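Local coordinates for fiber protein (Human adenovirus 16, PDB 3CNC), which forms the trimeric receptor-binding knob at the tip of the adenovirus fiber, which probably attaches the virus to host cells through CD46, at residues T87-L92 / N188-L193; T77-K82 / T201-L206. All coordinates share one frame; numbering follows the deposited sequence.

Interaction 1: residues T87-L92 / N188-L193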
loop_
_atom_site.group_PDB
_atom_site.type_symbol
_atom_site.label_atom_id
_atom_site.label_comp_id
_atom_site.label_asym_id
_atom_site.label_seq_id
_atom_site.Cartn_x
_atom_site.Cartn_y
_atom_site.Cartn_z
ATOM N N THR A 87 21.716 -7.799 -5.698
ATOM C CA THR A 87 20.819 -6.789 -6.229
ATOM C C THR A 87 20.241 -7.343 -7.506
ATOM O O THR A 87 20.974 -7.671 -8.435
ATOM C CB THR A 87 21.543 -5.456 -6.536
ATOM O OG1 THR A 87 22.003 -4.860 -5.315
ATOM C CG2 THR A 87 20.589 -4.489 -7.227
ATOM N N ILE A 88 18.920 -7.466 -7.532
ATOM C CA ILE A 88 18.202 -7.973 -8.690
ATOM C C ILE A 88 17.509 -6.815 -9.405
ATOM O O ILE A 88 16.918 -5.939 -8.772
ATOM C CB ILE A 88 17.158 -9.003 -8.258
ATOM C CG1 ILE A 88 17.862 -10.129 -7.500
ATOM C CG2 ILE A 88 16.385 -9.516 -9.469
ATOM C CD1 ILE A 88 16.921 -11.046 -6.784
ATOM N N ASP A 89 17.584 -6.815 -10.729
ATOM C CA ASP A 89 16.978 -5.755 -11.517
ATOM C C ASP A 89 16.051 -6.299 -12.557
ATOM O O ASP A 89 16.332 -7.314 -13.187
ATOM C CB ASP A 89 18.043 -4.931 -12.245
ATOM C CG ASP A 89 18.766 -3.968 -11.337
ATOM O OD1 ASP A 89 18.111 -3.065 -10.783
ATOM O OD2 ASP A 89 19.993 -4.108 -11.185
ATOM N N VAL A 90 14.934 -5.612 -12.738
ATOM C CA VAL A 90 13.972 -5.968 -13.754
ATOM C C VAL A 90 13.662 -4.615 -14.367
ATOM O O VAL A 90 13.112 -3.735 -13.707
ATOM C CB VAL A 90 12.698 -6.586 -13.156
ATOM C CG1 VAL A 90 11.637 -6.723 -14.229
ATOM C CG2 VAL A 90 13.018 -7.951 -12.560
ATOM N N ASN A 91 14.051 -4.433 -15.620
ATOM C CA ASN A 91 13.814 -3.164 -16.285
ATOM C C ASN A 91 12.706 -3.339 -17.306
ATOM O O ASN A 91 12.651 -4.351 -18.002
ATOM C CB ASN A 91 15.101 -2.684 -16.966
ATOM C CG ASN A 91 16.315 -2.785 -16.049
ATOM O OD1 ASN A 91 16.303 -2.297 -14.912
ATOM N ND2 ASN A 91 17.373 -3.421 -16.544
ATOM N N LEU A 92 11.821 -2.352 -17.384
ATOM C CA LEU A 92 10.699 -2.389 -18.319
ATOM C C LEU A 92 10.666 -1.125 -19.180
ATOM O O LEU A 92 10.659 0.002 -18.659
ATOM C CB LEU A 92 9.386 -2.520 -17.544
ATOM C CG LEU A 92 8.828 -3.905 -17.191
ATOM C CD1 LEU A 92 9.918 -4.836 -16.737
ATOM C CD2 LEU A 92 7.761 -3.743 -16.118
ATOM N N ASN A 188 11.416 0.629 -13.755
ATOM C CA ASN A 188 12.435 -0.302 -13.279
ATOM C C ASN A 188 12.281 -0.684 -11.823
ATOM O O ASN A 188 11.941 0.147 -10.978
ATOM C CB ASN A 188 13.840 0.276 -13.486
ATOM C CG ASN A 188 14.128 0.570 -14.935
ATOM O OD1 ASN A 188 13.456 0.053 -15.824
ATOM N ND2 ASN A 188 15.136 1.394 -15.187
ATOM N N PHE A 189 12.531 -1.955 -11.539
ATOM C CA PHE A 189 12.449 -2.449 -10.180
ATOM C C PHE A 189 13.774 -3.101 -9.837
ATOM O O PHE A 189 14.409 -3.723 -10.694
ATOM C CB PHE A 189 11.358 -3.509 -10.037
ATOM C CG PHE A 189 10.004 -3.058 -10.468
ATOM C CD1 PHE A 189 9.644 -3.089 -11.806
ATOM C CD2 PHE A 189 9.076 -2.623 -9.527
ATOM C CE1 PHE A 189 8.372 -2.696 -12.212
ATOM C CE2 PHE A 189 7.792 -2.224 -9.914
ATOM C CZ PHE A 189 7.437 -2.260 -11.255
ATOM N N SER A 190 14.195 -2.936 -8.593
ATOM C CA SER A 190 15.412 -3.565 -8.114
ATOM C C SER A 190 15.186 -3.947 -6.651
ATOM O O SER A 190 14.615 -3.173 -5.881
ATOM C CB SER A 190 16.637 -2.637 -8.251
ATOM O OG SER A 190 16.603 -1.546 -7.354
ATOM N N TRP A 191 15.601 -5.162 -6.302
ATOM C CA TRP A 191 15.484 -5.687 -4.945
ATOM C C TRP A 191 16.897 -5.774 -4.410
ATOM O O TRP A 191 17.792 -6.249 -5.102
ATOM C CB TRP A 191 14.887 -7.092 -4.955
ATOM C CG TRP A 191 13.463 -7.163 -5.376
ATOM C CD1 TRP A 191 12.386 -7.363 -4.570
ATOM C CD2 TRP A 191 12.963 -7.121 -6.718
ATOM N NE1 TRP A 191 11.243 -7.462 -5.323
ATOM C CE2 TRP A 191 11.564 -7.317 -6.645
ATOM C CE3 TRP A 191 13.559 -6.940 -7.975
ATOM C CZ2 TRP A 191 10.746 -7.342 -7.784
ATOM C CZ3 TRP A 191 12.743 -6.964 -9.116
ATOM C CH2 TRP A 191 11.350 -7.164 -9.009
ATOM N N SER A 192 17.103 -5.336 -3.179
ATOM C CA SER A 192 18.442 -5.377 -2.619
ATOM C C SER A 192 18.560 -6.178 -1.331
ATOM O O SER A 192 17.875 -5.901 -0.345
ATOM C CB SER A 192 18.939 -3.953 -2.384
ATOM O OG SER A 192 20.226 -3.962 -1.806
ATOM N N LEU A 193 19.438 -7.174 -1.359
ATOM C CA LEU A 193 19.700 -8.019 -0.202
ATOM C C LEU A 193 21.060 -7.627 0.344
ATOM O O LEU A 193 22.065 -7.771 -0.345
ATOM C CB LEU A 193 19.738 -9.494 -0.605
ATOM C CG LEU A 193 20.201 -10.468 0.489
ATOM C CD1 LEU A 193 19.209 -10.454 1.645
ATOM C CD2 LEU A 193 20.336 -11.884 -0.086
#

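Interaction 2: residues T77-K82 / T201-L206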
loop_
_atom_site.group_PDB
_atom_site.type_symbol
_atom_site.label_atom_id
_atom_site.label_comp_id
_atom_site.label_asym_id
_atom_site.label_seq_id
_atom_site.Cartn_x
_atom_site.Cartn_y
_atom_site.Cartn_z
ATOM N N THR A 77 19.379 -18.087 -10.915
ATOM C CA THR A 77 18.531 -17.280 -10.043
ATOM C C THR A 77 18.359 -17.958 -8.694
ATOM O O THR A 77 18.394 -17.298 -7.653
ATOM C CB THR A 77 17.103 -17.030 -10.639
ATOM O OG1 THR A 77 16.348 -18.253 -10.645
ATOM C CG2 THR A 77 17.197 -16.475 -12.056
ATOM N N ASN A 78 18.198 -19.277 -8.706
ATOM C CA ASN A 78 17.984 -19.997 -7.460
ATOM C C ASN A 78 19.246 -20.235 -6.640
ATOM O O ASN A 78 19.238 -20.957 -5.649
ATOM C CB ASN A 78 17.231 -21.299 -7.742
ATOM C CG ASN A 78 15.856 -21.040 -8.366
ATOM O OD1 ASN A 78 15.221 -20.021 -8.084
ATOM N ND2 ASN A 78 15.395 -21.958 -9.209
ATOM N N THR A 79 20.325 -19.581 -7.040
ATOM C CA THR A 79 21.587 -19.706 -6.334
ATOM C C THR A 79 21.999 -18.341 -5.814
ATOM O O THR A 79 22.754 -18.235 -4.844
ATOM C CB THR A 79 22.682 -20.240 -7.267
ATOM O OG1 THR A 79 22.364 -21.583 -7.643
ATOM C CG2 THR A 79 24.031 -20.220 -6.578
ATOM N N LEU A 80 21.482 -17.301 -6.463
ATOM C CA LEU A 80 21.793 -15.926 -6.106
ATOM C C LEU A 80 21.874 -15.642 -4.618
ATOM O O LEU A 80 22.686 -14.821 -4.190
ATOM C CB LEU A 80 20.771 -14.978 -6.733
ATOM C CG LEU A 80 20.887 -14.741 -8.236
ATOM C CD1 LEU A 80 19.641 -14.036 -8.729
ATOM C CD2 LEU A 80 22.142 -13.922 -8.536
ATOM N N PHE A 81 21.048 -16.314 -3.821
ATOM C CA PHE A 81 21.044 -16.060 -2.386
ATOM C C PHE A 81 21.998 -16.878 -1.529
ATOM O O PHE A 81 21.765 -17.078 -0.334
ATOM C CB PHE A 81 19.614 -16.157 -1.846
ATOM C CG PHE A 81 18.758 -14.952 -2.177
ATOM C CD1 PHE A 81 17.429 -14.897 -1.783
ATOM C CD2 PHE A 81 19.292 -13.865 -2.868
ATOM C CE1 PHE A 81 16.647 -13.781 -2.070
ATOM C CE2 PHE A 81 18.512 -12.746 -3.159
ATOM C CZ PHE A 81 17.189 -12.705 -2.758
ATOM N N LYS A 82 23.081 -17.347 -2.138
ATOM C CA LYS A 82 24.092 -18.079 -1.398
ATOM C C LYS A 82 25.137 -17.025 -1.051
ATOM O O LYS A 82 26.177 -17.329 -0.467
ATOM C CB LYS A 82 24.708 -19.192 -2.246
ATOM C CG LYS A 82 23.701 -20.242 -2.678
ATOM C CD LYS A 82 24.289 -21.649 -2.676
ATOM C CE LYS A 82 25.434 -21.805 -3.673
ATOM N NZ LYS A 82 25.906 -23.222 -3.741
ATOM N N THR A 201 22.303 -21.914 1.405
ATOM C CA THR A 201 23.549 -22.650 1.210
ATOM C C THR A 201 23.313 -23.632 0.069
ATOM O O THR A 201 24.249 -24.127 -0.551
ATOM C CB THR A 201 23.936 -23.435 2.488
ATOM O OG1 THR A 201 24.680 -22.583 3.365
ATOM C CG2 THR A 201 24.771 -24.657 2.146
ATOM N N THR A 202 22.039 -23.897 -0.200
ATOM C CA THR A 202 21.643 -24.820 -1.250
ATOM C C THR A 202 20.911 -24.045 -2.327
ATOM O O THR A 202 20.603 -22.870 -2.150
ATOM C CB THR A 202 20.679 -25.877 -0.701
ATOM O OG1 THR A 202 21.142 -26.320 0.579
ATOM C CG2 THR A 202 20.593 -27.069 -1.648
ATOM N N GLU A 203 20.644 -24.697 -3.452
ATOM C CA GLU A 203 19.896 -24.053 -4.516
ATOM C C GLU A 203 18.434 -24.097 -4.052
ATOM O O GLU A 203 17.841 -25.170 -3.944
ATOM C CB GLU A 203 20.061 -24.816 -5.832
ATOM C CG GLU A 203 19.127 -24.342 -6.928
ATOM C CD GLU A 203 19.204 -25.188 -8.186
ATOM O OE1 GLU A 203 18.371 -24.981 -9.097
ATOM O OE2 GLU A 203 20.097 -26.060 -8.271
ATOM N N VAL A 204 17.871 -22.930 -3.750
ATOM C CA VAL A 204 16.484 -22.834 -3.290
ATOM C C VAL A 204 15.743 -21.827 -4.160
ATOM O O VAL A 204 16.293 -20.780 -4.498
ATOM C CB VAL A 204 16.412 -22.346 -1.823
ATOM C CG1 VAL A 204 15.015 -22.578 -1.261
ATOM C CG2 VAL A 204 17.459 -23.061 -0.985
ATOM N N THR A 205 14.499 -22.136 -4.516
ATOM C CA THR A 205 13.717 -21.228 -5.353
ATOM C C THR A 205 13.622 -19.813 -4.786
ATOM O O THR A 205 13.155 -19.603 -3.667
ATOM C CB THR A 205 12.297 -21.746 -5.574
ATOM O OG1 THR A 205 12.351 -22.968 -6.315
ATOM C CG2 THR A 205 11.480 -20.720 -6.363
ATOM N N LEU A 206 14.069 -18.847 -5.577
ATOM C CA LEU A 206 14.059 -17.442 -5.180
ATOM C C LEU A 206 12.641 -16.869 -5.269
ATOM O O LEU A 206 12.044 -16.812 -6.344
ATOM C CB LEU A 206 15.023 -16.649 -6.074
ATOM C CG LEU A 206 14.961 -15.121 -6.081
ATOM C CD1 LEU A 206 15.154 -14.587 -4.686
ATOM C CD2 LEU A 206 16.037 -14.579 -7.003
#

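Interaction 1: residues T87-L92 / N188-L193
Ile88 and Trp191 form one hydrogen-bonded antiparallel pair and Val90 and Phe189 the next, on strand segments whose axes come within 4.6 Å and run at 170° to each other. Both directions of the Val90–Phe189 pair are well made: Val90 N gives to Phe189 O at 2.8 Å, and Phe189 N to Val90 O at 2.9 Å. Ile88 N reaches Trp191 O at 2.9 Å; the return bond from Trp191 N to Ile88 O is less surely placed. Trp191 presents the benzo edge of its indole to the neighbouring strand. Val90 CG2 meets CZ3 of Trp191 at 3.6 Å, near the ring plane, while Ile88 CG2 lies 4.1 Å from CE3 of Trp191. Val90 puts CG1 anti to its N (chi1 170°), which leaves CG2 as the branch that reaches the indole. Further along the same face, Leu92 CD2 approaches the Phe189 ring at its edge. Thr87, Asp89, Asn91, Asn188, Ser190 and Ser192 occupy the other face. There the amides of Asn91 and Asn188 are turned 64° apart, with Asn188 OD1 3.4 Å from Asn91 CB. Asn188 OD1 also accepts from Leu92 N at 3.3 Å, the donor slightly tilted from the amide plane, a long bond added to the backbone pairing, which continues from Leu92 to Met187. Strand 85-94 is, within this chain, an outermost strand of its four-stranded antiparallel sheet in the knob, and strand 185-194 also pairs with strand 165-174. Strand 63-72 of the second sheet packs on Ile88, Phe189 and Trp191, so the apolar face helps fill the interior of the beta sandwich. The chemistry is thus two-sided: aliphatic and aromatic side chains point into the core, while amides, hydroxyls and a carboxylate line the partly solvent-accessible side.

Interaction 2: residues T77-K82 / T201-L206
Leu206 meets the Phe81 ring obliquely through CD1, the two side chains crossing at about a right angle; the ring also makes an edge-to-face contact with Tyr158. The modelled separation of the Phe81 and Leu206 carbons is too short and therefore doubtful. The other flat group, the Asn78 amide, sits against the backbone of 204-206: its CG is 3.7 Å from Thr205 CA, and its OD1 accepts from Leu206 N at 3.0 Å. The N-H points nearly straight at the oxygen, yet the donor stands above the amide plane, 38° out of it. Leu206 carries CG anti to its own N (chi1 166°), and its two methyls part: CD1 goes to Phe81, whereas CD2 packs at 4.0 Å on Leu80 CD1 and close to Thr77 O.

These segments belong to two loops of the knob's beta sandwich, one leading from strand 63-72 into strand 85-94, the other from strand 185-194 into strand 211-216. Their contact joins connections at the same end of the fold, with Leu206 also backbone hydrogen-bonded to Gly72. Within 77-82, Lys82 N bonds to Thr79 O, while Thr77 OG1 turns back to Ser74 O and Thr79 OG1 to Glu75 O.

A second, weak bond runs from Val204 N to Asn78 O at 3.1 Å, so Asn78 engages the opposing loop with both its backbone and its side-chain carbonyl. Glu203 CG lies alongside Asn78 CB at 3.7 Å, and the rest of its chain extends beyond that point. At the exposed end, the bend of Lys82 at chi2 (-143°) lays its CD 3.3 Å from Thr201 O.

Interactions 1 and 2 have centres about 17 Å apart and meet through their apolar side chains. Ile88 CD1 lies 3.6 Å from Leu206 CD2, and Leu193 CD2 lies 3.6 Å from Phe81 CD2, carrying the packing of the sandwich interior outward into the loop pair. Each chain connection is short: 77-82 leads into the strand holding 87-92, and 201-206 follows the strand holding 188-193. Interaction 1 lies about 7 Å from the centre of the chain and interaction 2 about 20 Å, centre to centre. Neither pair of segments touches another chain of the trimer, so both are contacts within one knob subunit.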